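Local coordinates for putative short-chain dehydrogenase/reductase (Corynebacterium glutamicum, PDB 3E9N), which is of unproven function but belongs to the short-chain dehydrogenases/reductases and may reduce acetoacetyl-CoA, at residues A[19-24]-A[78-83]; A[51-56]-A[68-73]; A[56-61]-A[102-107]. All coordinates share one frame; numbering follows the deposited sequence.

Interaction 1. Residues A[19-24]-A[78-83]; sequences IEIVKD and TLVHAA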
loop_
_atom_site.group_PDB
_atom_site.type_symbol
_atom_site.label_atom_id
_atom_site.label_comp_id
_atom_site.label_asym_id
_atom_site.label_seq_id
_atom_site.Cartn_x
_atom_site.Cartn_y
_atom_site.Cartn_z
ATOM N N ILE A 19 25.270 16.636 2.179
ATOM C CA ILE A 19 26.432 16.978 2.997
ATOM C C ILE A 19 26.639 16.003 4.140
ATOM O O ILE A 19 27.760 15.482 4.322
ATOM C CB ILE A 19 26.348 18.419 3.544
ATOM C CG1 ILE A 19 26.517 19.428 2.381
ATOM C CG2 ILE A 19 27.416 18.667 4.663
ATOM C CD1 ILE A 19 25.899 20.837 2.659
ATOM N N GLU A 20 25.586 15.742 4.924
ATOM C CA GLU A 20 25.721 14.786 6.024
ATOM C C GLU A 20 26.030 13.373 5.501
ATOM O O GLU A 20 26.793 12.631 6.125
ATOM C CB GLU A 20 24.491 14.781 6.951
ATOM C CG GLU A 20 24.187 16.093 7.679
ATOM C CD GLU A 20 25.329 16.554 8.550
ATOM O OE1 GLU A 20 25.579 17.772 8.581
ATOM O OE2 GLU A 20 26.024 15.716 9.170
ATOM N N ILE A 21 25.449 12.994 4.367
ATOM C CA ILE A 21 25.706 11.662 3.803
ATOM C C ILE A 21 27.178 11.564 3.340
ATOM O O ILE A 21 27.865 10.563 3.588
ATOM C CB ILE A 21 24.735 11.326 2.635
ATOM C CG1 ILE A 21 23.306 11.208 3.193
ATOM C CG2 ILE A 21 25.206 10.079 1.875
ATOM C CD1 ILE A 21 22.178 11.221 2.139
ATOM N N VAL A 22 27.680 12.617 2.707
ATOM C CA VAL A 22 29.089 12.584 2.281
ATOM C C VAL A 22 30.032 12.468 3.470
ATOM O O VAL A 22 30.983 11.671 3.430
ATOM C CB VAL A 22 29.501 13.808 1.422
ATOM C CG1 VAL A 22 31.012 13.850 1.316
ATOM C CG2 VAL A 22 28.847 13.742 0.028
ATOM N N LYS A 23 29.776 13.245 4.531
ATOM C CA LYS A 23 30.658 13.170 5.710
ATOM C C LYS A 23 30.607 11.763 6.296
ATOM O O LYS A 23 31.632 11.246 6.718
ATOM C CB LYS A 23 30.333 14.237 6.785
ATOM C CG LYS A 23 30.044 15.631 6.241
ATOM C CD LYS A 23 30.261 16.822 7.231
ATOM C CE LYS A 23 29.472 16.619 8.532
ATOM N NZ LYS A 23 28.776 17.869 9.011
ATOM N N ASP A 24 29.441 11.117 6.303
ATOM C CA ASP A 24 29.356 9.785 6.937
ATOM C C ASP A 24 30.109 8.729 6.150
ATOM O O ASP A 24 30.879 7.969 6.723
ATOM C CB ASP A 24 27.906 9.318 7.144
ATOM C CG ASP A 24 27.822 7.937 7.763
ATOM O OD1 ASP A 24 27.890 7.870 8.985
ATOM O OD2 ASP A 24 27.683 6.894 7.076
ATOM N N THR A 78 28.400 1.990 -3.142
ATOM C CA THR A 78 27.286 2.716 -2.615
ATOM C C THR A 78 26.954 3.870 -3.588
ATOM O O THR A 78 27.809 4.721 -3.918
ATOM C CB THR A 78 27.644 3.304 -1.200
ATOM O OG1 THR A 78 28.091 2.253 -0.344
ATOM C CG2 THR A 78 26.453 3.988 -0.554
ATOM N N LEU A 79 25.704 3.903 -4.021
ATOM C CA LEU A 79 25.161 4.974 -4.827
ATOM C C LEU A 79 23.909 5.505 -4.107
ATOM O O LEU A 79 22.931 4.757 -3.875
ATOM C CB LEU A 79 24.758 4.401 -6.194
ATOM C CG LEU A 79 23.969 5.304 -7.160
ATOM C CD1 LEU A 79 24.695 6.695 -7.478
ATOM C CD2 LEU A 79 23.528 4.522 -8.470
ATOM N N VAL A 80 23.931 6.782 -3.762
ATOM C CA VAL A 80 22.835 7.408 -3.021
ATOM C C VAL A 80 22.296 8.579 -3.842
ATOM O O VAL A 80 23.036 9.499 -4.148
ATOM C CB VAL A 80 23.328 7.957 -1.677
ATOM C CG1 VAL A 80 22.184 8.783 -0.935
ATOM C CG2 VAL A 80 23.888 6.810 -0.829
ATOM N N HIS A 81 21.014 8.539 -4.167
ATOM C CA HIS A 81 20.375 9.505 -5.008
ATOM C C HIS A 81 19.683 10.503 -4.061
ATOM O O HIS A 81 18.570 10.256 -3.613
ATOM C CB HIS A 81 19.331 8.843 -5.936
ATOM C CG HIS A 81 19.885 7.835 -6.910
ATOM N ND1 HIS A 81 20.654 8.184 -8.007
ATOM C CD2 HIS A 81 19.751 6.484 -6.969
ATOM C CE1 HIS A 81 20.967 7.099 -8.700
ATOM N NE2 HIS A 81 20.413 6.052 -8.103
ATOM N N ALA A 82 20.392 11.574 -3.694
ATOM C CA ALA A 82 19.819 12.674 -2.927
ATOM C C ALA A 82 19.563 13.970 -3.759
ATOM O O ALA A 82 19.197 14.971 -3.212
ATOM C CB ALA A 82 20.701 12.995 -1.720
ATOM N N ALA A 83 19.768 13.982 -5.067
ATOM C CA ALA A 83 19.290 15.155 -5.816
ATOM C C ALA A 83 17.744 15.177 -5.743
ATOM O O ALA A 83 17.129 16.080 -5.140
ATOM C CB ALA A 83 19.794 15.132 -7.248
#
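Ile21 on helix 16-25 meets Val80 on strand 78-81, and its side chain reaches Ala82 as well. The CB of Ile21 already points at the strand. CG2 is one branch at CB, and it flanks Val80, with Ile21 CG2 4.3 Å from Val80 CG1. CG1 leaves beside the backbone N (chi1 -66°) and acts as the spacer. The chain then runs on extended, so CD1 forms the leading end and makes the closest approach. Ile21 CD1 lies 3.9 Å from Val80 CG1. The two side chains reach toward each other and meet tip to tip. Val80 presents this methyl because its CG1 stands anti to the backbone N. The same Ile21 CD1 passes Ala82 CB more loosely, at 4.5 Å. Everything that meets here is methyl carbon, so the contact is dispersive and buried.

This is the packing of a helix on the parallel sheet of a Rossmann fold. Helix 16-25 follows strand 7-11 through the glycine-rich TGxxxGxG loop of the family. Strand 78-81 is the next neighbour of strand 7-11 in the sheet. Ile210 of helix 203-214 touches both Ile21 and Val80, and Val10 also packs on Ile21. Thr11 OG1 accepts a hydrogen bond from Ala83 N, linking the end of strand 7-11, where the glycine-rich motif starts, to the turn after strand 78-81.

The helix carries charge on a different side. There Lys23 NZ forms a salt bridge with Glu20 OE1 at 3.2 Å, one helical turn back. The ammonium group comes to the syn side of OE1, 28° out of the carboxylate plane.

Interaction 2. Residues A[51-56]-A[68-73]; sequences EPIESD and DKLKNL
Ile53 packs against Leu70 and Lys69 in a partly buried, mainly apolar contact between edge strand 50-54 and the loop after helix 57-63. The inner part is formed by the end methyl of Ile53 and one methyl of the Leu70 fork. Ile53 CD1 and Leu70 CD2 are 3.8 Å apart, and the two side chains run at a slant to each other. Leu70 does not aim its CB at the strand; its CD2 methyl brings the end of the side chain nearer. On the outer side the aliphatic chain of Lys69 runs alongside Ile53, pointing the other way. Lys69 CD comes within 4.2 Å of Ile53 CG2.

The loop belongs to the connection that leads from strand 50-54 through helix 57-63 to strand 78-81. It is the long crossover of a Rossmann fold, which moves the chain from the edge of the parallel sheet to the far side of strand 7-11. Leu70 touches Val9 and Tyr32 on the way, so it lies over the middle of this half of the sheet.

The end of Lys69 is bent (chi4 -109°), which takes NZ round to the backbone of the strand. Lys69 NZ stops 3.9 Å from Pro52 O, too far for a hydrogen bond. A type I turn runs from Leu70 to Leu73. Lys71, within this turn, reaches back with NZ to Asp68 OD1 at 2.8 Å in a salt bridge, meeting the oxygen nearly in line with its C-O bond.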
loop_
_atom_site.group_PDB
_atom_site.type_symbol
_atom_site.label_atom_id
_atom_site.label_comp_id
_atom_site.label_asym_id
_atom_site.label_seq_id
_atom_site.Cartn_x
_atom_site.Cartn_y
_atom_site.Cartn_z
ATOM N N GLU A 51 35.898 13.394 -3.486
ATOM C CA GLU A 51 36.079 13.936 -4.819
ATOM C C GLU A 51 34.856 14.705 -5.312
ATOM O O GLU A 51 33.899 14.118 -5.820
ATOM C CB GLU A 51 36.421 12.818 -5.803
ATOM N N PRO A 52 34.896 16.038 -5.196
ATOM C CA PRO A 52 33.789 16.903 -5.613
ATOM C C PRO A 52 33.601 16.972 -7.119
ATOM O O PRO A 52 34.558 17.092 -7.869
ATOM C CB PRO A 52 34.182 18.283 -5.073
ATOM C CG PRO A 52 35.715 18.265 -4.980
ATOM C CD PRO A 52 36.151 16.793 -4.961
ATOM N N ILE A 53 32.355 16.881 -7.549
ATOM C CA ILE A 53 32.052 17.002 -8.938
ATOM C C ILE A 53 30.945 18.030 -9.085
ATOM O O ILE A 53 29.803 17.772 -8.712
ATOM C CB ILE A 53 31.577 15.673 -9.528
ATOM C CG1 ILE A 53 32.617 14.599 -9.307
ATOM C CG2 ILE A 53 31.242 15.802 -11.003
ATOM C CD1 ILE A 53 32.036 13.251 -9.365
ATOM N N GLU A 54 31.283 19.191 -9.635
ATOM C CA GLU A 54 30.277 20.184 -9.944
ATOM C C GLU A 54 29.585 19.701 -11.201
ATOM O O GLU A 54 30.232 19.338 -12.183
ATOM C CB GLU A 54 30.892 21.550 -10.196
ATOM N N SER A 55 28.261 19.710 -11.168
ATOM C CA SER A 55 27.515 18.994 -12.155
ATOM C C SER A 55 26.119 19.533 -12.191
ATOM O O SER A 55 25.540 19.859 -11.154
ATOM C CB SER A 55 27.452 17.518 -11.766
ATOM O OG SER A 55 26.847 16.782 -12.807
ATOM N N ASP A 56 25.610 19.637 -13.406
ATOM C CA ASP A 56 24.220 19.969 -13.695
ATOM C C ASP A 56 23.728 18.570 -14.054
ATOM O O ASP A 56 24.002 18.073 -15.138
ATOM C CB ASP A 56 24.200 20.916 -14.906
ATOM C CG ASP A 56 22.806 21.092 -15.537
ATOM O OD1 ASP A 56 21.883 20.284 -15.273
ATOM O OD2 ASP A 56 22.655 22.037 -16.353
ATOM N N ASP A 68 31.167 12.363 -17.002
ATOM C CA ASP A 68 32.533 11.916 -17.388
ATOM C C ASP A 68 33.396 11.444 -16.218
ATOM O O ASP A 68 34.043 10.395 -16.320
ATOM C CB ASP A 68 33.289 13.016 -18.150
ATOM C CG ASP A 68 32.865 13.137 -19.648
ATOM O OD1 ASP A 68 32.332 12.187 -20.337
ATOM O OD2 ASP A 68 33.084 14.250 -20.139
ATOM N N LYS A 69 33.411 12.206 -15.126
ATOM C CA LYS A 69 34.221 11.859 -13.976
ATOM C C LYS A 69 33.759 10.591 -13.212
ATOM O O LYS A 69 34.446 10.138 -12.302
ATOM C CB LYS A 69 34.311 13.028 -13.010
ATOM C CG LYS A 69 35.389 14.110 -13.382
ATOM C CD LYS A 69 34.976 15.519 -12.814
ATOM C CE LYS A 69 36.183 16.533 -12.707
ATOM N NZ LYS A 69 36.557 16.771 -11.217
ATOM N N LEU A 70 32.640 9.996 -13.626
ATOM C CA LEU A 70 32.190 8.756 -12.981
ATOM C C LEU A 70 32.413 7.646 -13.954
ATOM O O LEU A 70 32.221 6.462 -13.613
ATOM C CB LEU A 70 30.701 8.772 -12.575
ATOM C CG LEU A 70 30.259 9.787 -11.511
ATOM C CD1 LEU A 70 28.706 9.656 -11.219
ATOM C CD2 LEU A 70 31.076 9.664 -10.242
ATOM N N LYS A 71 32.802 8.007 -15.165
ATOM C CA LYS A 71 32.901 6.981 -16.208
ATOM C C LYS A 71 34.024 5.940 -16.003
ATOM O O LYS A 71 33.916 4.809 -16.468
ATOM C CB LYS A 71 33.033 7.622 -17.581
ATOM C CG LYS A 71 31.700 7.813 -18.304
ATOM C CD LYS A 71 31.805 9.028 -19.252
ATOM C CE LYS A 71 30.478 9.329 -19.945
ATOM N NZ LYS A 71 30.710 10.132 -21.179
ATOM N N ASN A 72 35.074 6.312 -15.290
ATOM C CA ASN A 72 36.183 5.420 -15.098
ATOM C C ASN A 72 35.972 4.461 -13.937
ATOM O O ASN A 72 36.799 3.647 -13.716
ATOM C CB ASN A 72 37.473 6.259 -14.851
ATOM C CG ASN A 72 37.605 6.684 -13.408
ATOM O OD1 ASN A 72 38.125 5.943 -12.575
ATOM N ND2 ASN A 72 37.086 7.854 -13.082
ATOM N N LEU A 73 34.895 4.576 -13.162
ATOM C CA LEU A 73 34.675 3.676 -11.983
ATOM C C LEU A 73 34.250 2.319 -12.414
ATOM O O LEU A 73 33.289 2.176 -13.133
ATOM C CB LEU A 73 33.635 4.252 -11.004
ATOM C CG LEU A 73 33.954 5.673 -10.549
ATOM C CD1 LEU A 73 32.853 6.347 -9.673
ATOM C CD2 LEU A 73 35.319 5.655 -9.878
#

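Interaction 3. Residues A[56-61]-A[102-107]; sequences DIVKEV and HLDLNV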
loop_
_atom_site.group_PDB
_atom_site.type_symbol
_atom_site.label_atom_id
_atom_site.label_comp_id
_atom_site.label_asym_id
_atom_site.label_seq_id
_atom_site.Cartn_x
_atom_site.Cartn_y
_atom_site.Cartn_z
ATOM N N ASP A 56 25.610 19.637 -13.406
ATOM C CA ASP A 56 24.220 19.969 -13.695
ATOM C C ASP A 56 23.728 18.570 -14.054
ATOM O O ASP A 56 24.002 18.073 -15.138
ATOM C CB ASP A 56 24.200 20.916 -14.906
ATOM C CG ASP A 56 22.806 21.092 -15.537
ATOM O OD1 ASP A 56 21.883 20.284 -15.273
ATOM O OD2 ASP A 56 22.655 22.037 -16.353
ATOM N N ILE A 57 23.073 17.912 -13.108
ATOM C CA ILE A 57 22.940 16.472 -13.177
ATOM C C ILE A 57 21.941 16.000 -14.257
ATOM O O ILE A 57 22.210 15.052 -15.017
ATOM C CB ILE A 57 22.626 15.896 -11.794
ATOM C CG1 ILE A 57 22.809 14.385 -11.846
ATOM C CG2 ILE A 57 21.229 16.347 -11.323
ATOM C CD1 ILE A 57 22.629 13.705 -10.497
ATOM N N VAL A 58 20.821 16.701 -14.370
ATOM C CA VAL A 58 19.824 16.316 -15.375
ATOM C C VAL A 58 20.484 16.402 -16.757
ATOM O O VAL A 58 20.421 15.448 -17.557
ATOM C CB VAL A 58 18.596 17.258 -15.378
ATOM C CG1 VAL A 58 17.761 16.975 -16.578
ATOM C CG2 VAL A 58 17.790 17.171 -14.076
ATOM N N LYS A 59 21.142 17.534 -17.025
ATOM C CA LYS A 59 21.800 17.726 -18.299
ATOM C C LYS A 59 22.833 16.619 -18.541
ATOM O O LYS A 59 22.786 15.913 -19.570
ATOM C CB LYS A 59 22.406 19.131 -18.406
ATOM N N GLU A 60 23.751 16.437 -17.600
ATOM C CA GLU A 60 24.760 15.389 -17.759
ATOM C C GLU A 60 24.186 13.959 -17.838
ATOM O O GLU A 60 24.443 13.235 -18.813
ATOM C CB GLU A 60 25.910 15.570 -16.735
ATOM C CG GLU A 60 26.649 16.903 -16.983
ATOM C CD GLU A 60 27.393 17.474 -15.772
ATOM O OE1 GLU A 60 27.345 18.724 -15.565
ATOM O OE2 GLU A 60 28.032 16.686 -15.025
ATOM N N VAL A 61 23.350 13.553 -16.884
ATOM C CA VAL A 61 22.825 12.177 -16.945
ATOM C C VAL A 61 21.885 11.900 -18.135
ATOM O O VAL A 61 21.990 10.870 -18.813
ATOM C CB VAL A 61 22.146 11.777 -15.599
ATOM C CG1 VAL A 61 21.500 10.378 -15.665
ATOM C CG2 VAL A 61 23.163 11.868 -14.437
ATOM N N HIS A 102 10.517 18.085 -12.140
ATOM C CA HIS A 102 10.403 17.077 -11.107
ATOM C C HIS A 102 10.660 15.638 -11.547
ATOM O O HIS A 102 11.441 14.938 -10.893
ATOM C CB HIS A 102 9.043 17.137 -10.472
ATOM C CG HIS A 102 9.004 17.981 -9.262
ATOM N ND1 HIS A 102 9.353 17.501 -8.012
ATOM C CD2 HIS A 102 8.641 19.277 -9.094
ATOM C CE1 HIS A 102 9.206 18.474 -7.125
ATOM N NE2 HIS A 102 8.770 19.559 -7.754
ATOM N N LEU A 103 9.979 15.186 -12.603
ATOM C CA LEU A 103 10.132 13.813 -13.055
ATOM C C LEU A 103 11.528 13.595 -13.534
ATOM O O LEU A 103 12.069 12.513 -13.329
ATOM C CB LEU A 103 9.176 13.463 -14.193
ATOM C CG LEU A 103 7.747 13.384 -13.691
ATOM C CD1 LEU A 103 6.765 13.054 -14.825
ATOM C CD2 LEU A 103 7.674 12.355 -12.584
ATOM N N ASP A 104 12.107 14.569 -14.233
ATOM C CA ASP A 104 13.478 14.398 -14.742
ATOM C C ASP A 104 14.403 14.131 -13.543
ATOM O O ASP A 104 15.115 13.134 -13.462
ATOM C CB ASP A 104 13.982 15.665 -15.453
ATOM C CG ASP A 104 13.560 15.736 -16.905
ATOM O OD1 ASP A 104 13.778 16.797 -17.538
ATOM O OD2 ASP A 104 12.991 14.739 -17.416
ATOM N N LEU A 105 14.346 15.032 -12.590
ATOM C CA LEU A 105 15.287 14.986 -11.512
ATOM C C LEU A 105 15.000 13.887 -10.485
ATOM O O LEU A 105 15.938 13.265 -10.029
ATOM C CB LEU A 105 15.362 16.342 -10.839
ATOM C CG LEU A 105 16.447 16.459 -9.784
ATOM C CD1 LEU A 105 17.799 16.174 -10.414
ATOM C CD2 LEU A 105 16.388 17.888 -9.205
ATOM N N ASN A 106 13.726 13.640 -10.136
ATOM C CA ASN A 106 13.385 12.673 -9.056
ATOM C C ASN A 106 13.241 11.196 -9.513
ATOM O O ASN A 106 13.294 10.260 -8.700
ATOM C CB ASN A 106 12.110 13.082 -8.322
ATOM C CG ASN A 106 12.159 14.505 -7.753
ATOM O OD1 ASN A 106 13.224 15.037 -7.469
ATOM N ND2 ASN A 106 10.968 15.104 -7.520
ATOM N N VAL A 107 13.042 10.985 -10.816
ATOM C CA VAL A 107 12.726 9.647 -11.296
ATOM C C VAL A 107 13.657 9.253 -12.440
ATOM O O VAL A 107 14.300 8.203 -12.369
ATOM C CB VAL A 107 11.270 9.566 -11.768
ATOM C CG1 VAL A 107 10.932 8.174 -12.243
ATOM C CG2 VAL A 107 10.321 10.000 -10.652
#
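Leu105 CG stands anti to its backbone N (chi1 -173°), and this carries CD1 out toward Ile57 and Val58. Ile57 has its CG1 in the same anti position (chi1 -167°). Its CG2 is left between the backbone N and the carbonyl carbon, and this is the methyl that meets Leu105. Ile57 CG2 lies 3.6 Å from Leu105 CD1. Val58 CG2 approaches the same Leu105 CD1 at 3.8 Å. One leucine methyl therefore touches two consecutive residues of helix 57-63. Both of these side chains lie about at right angles to Leu105.

The other methyl of Val58 lies against Asp104. Val58 CG1 is 4.2 Å from Asp104 CB and 4.1 Å from Asp104 OD1. The helix segments cross at 75°, with their axes 10.0 Å apart at the nearest point. Val109, further along helix 95-124, touches both Ile57 and Val58. This long helix also faces a second copy of the protein, where Asp104 packs on His100 of that second subunit.

Asp56 is the N-cap of helix 57-63. Its OD1 accepts a weak bond from Lys59 N at 3.3 Å, while Asp56 N donates to Glu60 OE1 at 2.9 Å from above the carboxylate plane. In relatives an aspartate after the third strand lies beside the adenine of the cofactor, and Asp56 probably corresponds to it. Across the two segments the contact is mostly methyl on methyl, with one carboxylate oxygen beside a methyl. Further along, Gln116 NE2 bonds to Val61 O, but between 56-61 and 102-107 the fit rests on shape.

Interactions 2 and 3 are joined through the chain, since both include Asp56 and strand 50-54 leads into helix 57-63. Their centres are 15 Å apart. Ser55 OG and Glu60 OE2 lie 2.5 Å apart, a probable hydrogen bond between them. Interaction 3 also touches interaction 1, where Ala83 CB packs 3.9 Å from Leu105 CD1, although the centres are about 17 Å apart. Interactions 1 and 2 reach the same sheet without touching; their nearest atoms are about 6 Å apart. Residues 51-56 and 78-83 include the ends of two strands, the region where cofactor binds in Rossmann folds. This is consistent with a dinucleotide site nearby.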